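Long-range contact in kojibiose phosphorylase (Gut metagenome, PDB 6W0P), which belongs to glycoside hydrolase family 65, with a beta-rich N-terminal domain and a helical central catalytic domain: residues Val79-Asn87 and Glu342-Trp350. Residues are numbered along the deposited sequence; the frame is centred on the assembly and turned at random.
Sequences VKRTHFTIN and EAYSGHAFW
Thr-85 grips the carbonyl oxygen of Ser-345 twice. Its backbone N lies 3.0 Å from Ser-345 O in a nearly straight bond, and its hydroxyl OG1 donates to the same Ser-345 O at 2.9 Å. Both donors approach from one face of the carbonyl plane. The hydroxyl can do this because OG1 sits beside its own backbone N (chi1 -50°). OG1 also rests against CA of Gly-346, 3.5 Å away.

Two residues on from Ser-345, the His-347 ring donates from NE2 to His-83 O at 2.7 Å. The acceptor lies close to the ring plane, but the bond is bent to 145°. The same NE2 edge points over the rim of the His-83 ring, giving an edge-to-face pair with planes at 59°. On one face of the His-347 ring, CB of Ser-345 sits over the centre. That CB also packs on CB of Phe-84, 3.6 Å away. A water joins Ser-345 OG to Thr-82 OG1, which also bonds to Ala-406 O.

The 342-350 loop is shaped by a type II turn (342-345) overlapping a type I' turn (344-347), and leads into helix 351-361. Strand 83-85 pairs antiparallel with strand 64-66. The buried contact joins a segment of the family 65 N-terminal region to a loop of the helical catalytic region. The loop residue Ala-406 packs against both histidines, and Tyr-59 of strand 58-60 touches Thr-85 and Glu-342.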
ATOM      1  N   VAL A  79      -5.891   5.120   6.825  1.00 37.41           N
ATOM      2  CA  VAL A  79      -6.878   4.493   7.743  1.00 39.23           C
ATOM      3  C   VAL A  79      -6.265   3.233   8.363  1.00 39.74           C
ATOM      4  O   VAL A  79      -5.749   2.379   7.618  1.00 40.14           O
ATOM      5  CB  VAL A  79      -8.217   4.240   7.038  1.00 38.91           C
ATOM      6  CG1 VAL A  79      -9.212   3.571   7.977  1.00 39.72           C
ATOM      7  CG2 VAL A  79      -8.776   5.557   6.520  1.00 38.49           C
ATOM      8  N   LYS A  80      -6.262   3.182   9.692  1.00 41.02           N
ATOM      9  CA  LYS A  80      -5.697   2.072  10.504  1.00 43.05           C
ATOM     10  C   LYS A  80      -6.829   1.108  10.847  1.00 43.11           C
ATOM     11  O   LYS A  80      -6.550  -0.070  11.018  1.00 44.27           O
ATOM     12  CB  LYS A  80      -5.048   2.605  11.787  1.00 45.20           C
ATOM     13  CG  LYS A  80      -3.914   3.612  11.592  1.00 46.46           C
ATOM     14  CD  LYS A  80      -3.038   3.773  12.835  1.00 47.49           C
ATOM     15  CE  LYS A  80      -1.814   4.637  12.616  1.00 47.53           C
ATOM     16  NZ  LYS A  80      -0.763   4.368  13.629  1.00 47.39           N
ATOM     17  N   ARG A  81      -8.067   1.601  10.907  1.00 44.32           N
ATOM     18  CA  ARG A  81      -9.240   0.825  11.384  1.00 46.27           C
ATOM     19  C   ARG A  81     -10.485   1.171  10.541  1.00 42.22           C
ATOM     20  O   ARG A  81     -11.124   2.212  10.782  1.00 39.65           O
ATOM     21  CB  ARG A  81      -9.355   1.079  12.890  1.00 51.51           C
ATOM     22  CG  ARG A  81     -10.474   0.325  13.586  1.00 56.44           C
ATOM     23  CD  ARG A  81     -10.623   0.800  15.024  1.00 61.41           C
ATOM     24  NE  ARG A  81      -9.345   0.986  15.702  1.00 65.31           N
ATOM     25  CZ  ARG A  81      -9.081   1.947  16.594  1.00 68.58           C
ATOM     26  NH1 ARG A  81     -10.004   2.838  16.921  1.00 70.37           N
ATOM     27  NH2 ARG A  81      -7.879   2.026  17.144  1.00 68.20           N
ATOM     28  N   THR A  82     -10.813   0.302   9.584  1.00 39.61           N
ATOM     29  CA  THR A  82     -12.009   0.425   8.719  1.00 38.85           C
ATOM     30  C   THR A  82     -13.253   0.179   9.574  1.00 37.44           C
ATOM     31  O   THR A  82     -13.122  -0.295  10.725  1.00 36.80           O
ATOM     32  CB  THR A  82     -11.928  -0.525   7.516  1.00 39.27           C
ATOM     33  OG1 THR A  82     -12.902  -0.087   6.563  1.00 39.15           O
ATOM     34  CG2 THR A  82     -12.155  -1.979   7.890  1.00 39.20           C
ATOM     35  N   HIS A  83     -14.428   0.517   9.052  1.00 35.52           N
ATOM     36  CA  HIS A  83     -15.712   0.191   9.722  1.00 35.13           C
ATOM     37  C   HIS A  83     -16.672  -0.348   8.675  1.00 34.50           C
ATOM     38  O   HIS A  83     -16.384  -0.191   7.469  1.00 33.76           O
ATOM     39  CB  HIS A  83     -16.249   1.386  10.511  1.00 35.01           C
ATOM     40  CG  HIS A  83     -16.694   2.500   9.636  1.00 34.23           C
ATOM     41  ND1 HIS A  83     -15.826   3.451   9.161  1.00 33.97           N
ATOM     42  CD2 HIS A  83     -17.909   2.807   9.150  1.00 34.07           C
ATOM     43  CE1 HIS A  83     -16.491   4.313   8.433  1.00 34.11           C
ATOM     44  NE2 HIS A  83     -17.770   3.925   8.392  1.00 33.61           N
ATOM     45  N   PHE A  84     -17.730  -1.006   9.142  1.00 34.69           N
ATOM     46  CA  PHE A  84     -18.668  -1.787   8.293  1.00 34.74           C
ATOM     47  C   PHE A  84     -20.010  -1.951   9.019  1.00 34.58           C
ATOM     48  O   PHE A  84     -20.010  -2.033  10.264  1.00 35.03           O
ATOM     49  CB  PHE A  84     -18.013  -3.122   7.917  1.00 34.50           C
ATOM     50  CG  PHE A  84     -17.217  -3.766   9.026  1.00 34.67           C
ATOM     51  CD1 PHE A  84     -17.845  -4.508  10.014  1.00 35.00           C
ATOM     52  CD2 PHE A  84     -15.840  -3.623   9.087  1.00 34.70           C
ATOM     53  CE1 PHE A  84     -17.117  -5.086  11.045  1.00 35.54           C
ATOM     54  CE2 PHE A  84     -15.113  -4.199  10.119  1.00 35.10           C
ATOM     55  CZ  PHE A  84     -15.755  -4.918  11.104  1.00 35.61           C
ATOM     56  N   THR A  85     -21.099  -1.981   8.242  1.00 34.19           N
ATOM     57  CA  THR A  85     -22.485  -2.361   8.640  1.00 33.73           C
ATOM     58  C   THR A  85     -22.465  -3.839   9.020  1.00 33.49           C
ATOM     59  O   THR A  85     -21.928  -4.624   8.236  1.00 32.58           O
ATOM     60  CB  THR A  85     -23.465  -2.062   7.501  1.00 34.20           C
ATOM     61  OG1 THR A  85     -23.243  -0.726   7.052  1.00 34.43           O
ATOM     62  CG2 THR A  85     -24.921  -2.174   7.890  1.00 34.96           C
ATOM     63  N   ILE A  86     -22.975  -4.196  10.201  1.00 33.58           N
ATOM     64  CA  ILE A  86     -22.754  -5.556  10.784  1.00 33.33           C
ATOM     65  C   ILE A  86     -24.027  -6.402  10.647  1.00 32.59           C
ATOM     66  O   ILE A  86     -25.154  -5.894  10.814  1.00 31.47           O
ATOM     67  CB  ILE A  86     -22.247  -5.476  12.235  1.00 33.91           C
ATOM     68  CG1 ILE A  86     -23.127  -4.569  13.097  1.00 34.79           C
ATOM     69  CG2 ILE A  86     -20.792  -5.041  12.263  1.00 34.11           C
ATOM     70  CD1 ILE A  86     -22.813  -4.613  14.574  1.00 35.65           C
ATOM     71  N   ASN A  87     -23.833  -7.669  10.308  1.00 32.23           N
ATOM     72  CA  ASN A  87     -24.888  -8.697  10.412  1.00 32.04           C
ATOM     73  C   ASN A  87     -25.451  -8.567  11.827  1.00 32.81           C
ATOM     74  O   ASN A  87     -24.643  -8.459  12.814  1.00 31.90           O
ATOM     75  CB  ASN A  87     -24.330 -10.082  10.096  1.00 31.88           C
ATOM     76  CG  ASN A  87     -25.407 -11.108   9.829  1.00 31.93           C
ATOM     77  OD1 ASN A  87     -26.591 -10.757   9.747  1.00 31.08           O
ATOM     78  ND2 ASN A  87     -24.997 -12.377   9.771  1.00 31.55           N
ATOM     79  N   GLU A 342     -22.602  -8.148   2.618  1.00 32.22           N
ATOM     80  CA  GLU A 342     -21.449  -7.697   3.435  1.00 32.81           C
ATOM     81  C   GLU A 342     -20.464  -6.909   2.573  1.00 32.43           C
ATOM     82  O   GLU A 342     -19.985  -5.852   3.039  1.00 31.80           O
ATOM     83  CB  GLU A 342     -20.766  -8.904   4.075  1.00 33.10           C
ATOM     84  CG  GLU A 342     -21.648  -9.567   5.100  1.00 33.78           C
ATOM     85  CD  GLU A 342     -20.966 -10.618   5.952  1.00 34.33           C
ATOM     86  OE1 GLU A 342     -19.779 -10.934   5.686  1.00 35.70           O
ATOM     87  OE2 GLU A 342     -21.628 -11.116   6.861  1.00 33.75           O
ATOM     88  N   ALA A 343     -20.138  -7.414   1.388  1.00 32.93           N
ATOM     89  CA  ALA A 343     -19.236  -6.719   0.431  1.00 33.64           C
ATOM     90  C   ALA A 343     -19.628  -5.230   0.290  1.00 33.52           C
ATOM     91  O   ALA A 343     -20.819  -4.941   0.063  1.00 32.91           O
ATOM     92  CB  ALA A 343     -19.248  -7.435  -0.902  1.00 33.30           C
ATOM     93  N   TYR A 344     -18.650  -4.330   0.468  1.00 34.64           N
ATOM     94  CA  TYR A 344     -18.721  -2.840   0.380  1.00 35.41           C
ATOM     95  C   TYR A 344     -19.324  -2.254   1.656  1.00 34.65           C
ATOM     96  O   TYR A 344     -19.490  -1.021   1.732  1.00 33.53           O
ATOM     97  CB  TYR A 344     -19.454  -2.320  -0.868  1.00 37.22           C
ATOM     98  CG  TYR A 344     -18.678  -2.421  -2.161  1.00 39.40           C
ATOM     99  CD1 TYR A 344     -17.298  -2.278  -2.205  1.00 41.62           C
ATOM    100  CD2 TYR A 344     -19.337  -2.634  -3.363  1.00 42.18           C
ATOM    101  CE1 TYR A 344     -16.595  -2.361  -3.399  1.00 43.28           C
ATOM    102  CE2 TYR A 344     -18.660  -2.701  -4.567  1.00 42.66           C
ATOM    103  CZ  TYR A 344     -17.282  -2.583  -4.583  1.00 44.95           C
ATOM    104  OH  TYR A 344     -16.624  -2.707  -5.773  1.00 49.10           O
ATOM    105  N   SER A 345     -19.600  -3.089   2.655  1.00 34.52           N
ATOM    106  CA  SER A 345     -19.648  -2.666   4.086  1.00 34.73           C
ATOM    107  C   SER A 345     -20.831  -1.730   4.360  1.00 34.44           C
ATOM    108  O   SER A 345     -20.827  -1.033   5.413  1.00 33.59           O
ATOM    109  CB  SER A 345     -18.333  -2.030   4.501  1.00 35.58           C
ATOM    110  OG  SER A 345     -17.247  -2.963   4.417  1.00 35.92           O
ATOM    111  N   GLY A 346     -21.836  -1.731   3.474  1.00 33.63           N
ATOM    112  CA  GLY A 346     -22.956  -0.786   3.567  1.00 33.29           C
ATOM    113  C   GLY A 346     -22.465   0.633   3.395  1.00 33.10           C
ATOM    114  O   GLY A 346     -23.212   1.572   3.851  1.00 34.90           O
ATOM    115  N   HIS A 347     -21.275   0.799   2.791  1.00 31.09           N
ATOM    116  CA  HIS A 347     -20.591   2.120   2.637  1.00 30.95           C
ATOM    117  C   HIS A 347     -21.279   2.966   1.557  1.00 29.69           C
ATOM    118  O   HIS A 347     -21.702   2.388   0.566  1.00 28.96           O
ATOM    119  CB  HIS A 347     -19.112   1.991   2.258  1.00 31.10           C
ATOM    120  CG  HIS A 347     -18.233   1.547   3.373  1.00 31.78           C
ATOM    121  ND1 HIS A 347     -16.965   1.050   3.141  1.00 32.15           N
ATOM    122  CD2 HIS A 347     -18.437   1.516   4.708  1.00 32.19           C
ATOM    123  CE1 HIS A 347     -16.414   0.724   4.291  1.00 32.28           C
ATOM    124  NE2 HIS A 347     -17.311   0.999   5.276  1.00 32.93           N
ATOM    125  N   ALA A 348     -21.382   4.273   1.795  1.00 28.89           N
ATOM    126  CA  ALA A 348     -21.742   5.322   0.822  1.00 28.83           C
ATOM    127  C   ALA A 348     -20.483   5.685   0.047  1.00 28.73           C
ATOM    128  O   ALA A 348     -19.391   5.763   0.672  1.00 29.01           O
ATOM    129  CB  ALA A 348     -22.290   6.549   1.517  1.00 28.77           C
ATOM    130  N   PHE A 349     -20.632   5.905  -1.254  1.00 28.29           N
ATOM    131  CA  PHE A 349     -19.565   6.418  -2.146  1.00 28.24           C
ATOM    132  C   PHE A 349     -20.095   7.687  -2.812  1.00 27.82           C
ATOM    133  O   PHE A 349     -21.300   7.985  -2.665  1.00 27.05           O
ATOM    134  CB  PHE A 349     -19.147   5.339  -3.149  1.00 28.71           C
ATOM    135  CG  PHE A 349     -18.538   4.102  -2.538  1.00 30.23           C
ATOM    136  CD1 PHE A 349     -19.328   3.143  -1.921  1.00 30.56           C
ATOM    137  CD2 PHE A 349     -17.166   3.901  -2.561  1.00 30.50           C
ATOM    138  CE1 PHE A 349     -18.761   2.003  -1.370  1.00 30.87           C
ATOM    139  CE2 PHE A 349     -16.603   2.777  -1.980  1.00 30.67           C
ATOM    140  CZ  PHE A 349     -17.399   1.823  -1.396  1.00 30.61           C
ATOM    141  N   TRP A 350     -19.231   8.398  -3.542  1.00 27.90           N
ATOM    142  CA  TRP A 350     -19.590   9.632  -4.293  1.00 27.91           C
ATOM    143  C   TRP A 350     -20.759   9.351  -5.261  1.00 28.59           C
ATOM    144  O   TRP A 350     -21.435  10.341  -5.617  1.00 27.72           O
ATOM    145  CB  TRP A 350     -18.356  10.152  -5.025  1.00 27.78           C
ATOM    146  CG  TRP A 350     -18.054   9.378  -6.274  1.00 27.47           C
ATOM    147  CD1 TRP A 350     -17.714   8.058  -6.377  1.00 27.01           C
ATOM    148  CD2 TRP A 350     -18.060   9.906  -7.608  1.00 27.06           C
ATOM    149  NE1 TRP A 350     -17.525   7.729  -7.689  1.00 27.25           N
ATOM    150  CE2 TRP A 350     -17.742   8.840  -8.470  1.00 27.32           C
ATOM    151  CE3 TRP A 350     -18.330  11.167  -8.154  1.00 27.66           C
ATOM    152  CZ2 TRP A 350     -17.650   9.013  -9.854  1.00 27.72           C
ATOM    153  CZ3 TRP A 350     -18.242  11.336  -9.521  1.00 27.68           C
ATOM    154  CH2 TRP A 350     -17.931  10.267 -10.365  1.00 27.56           C
TER
HETATM  155  O   HOH W   1     -14.783  -2.331   5.654  1.00 45.53           O
HETATM  156  O   HOH W   2     -20.144  -5.310   5.755  1.00 39.03           O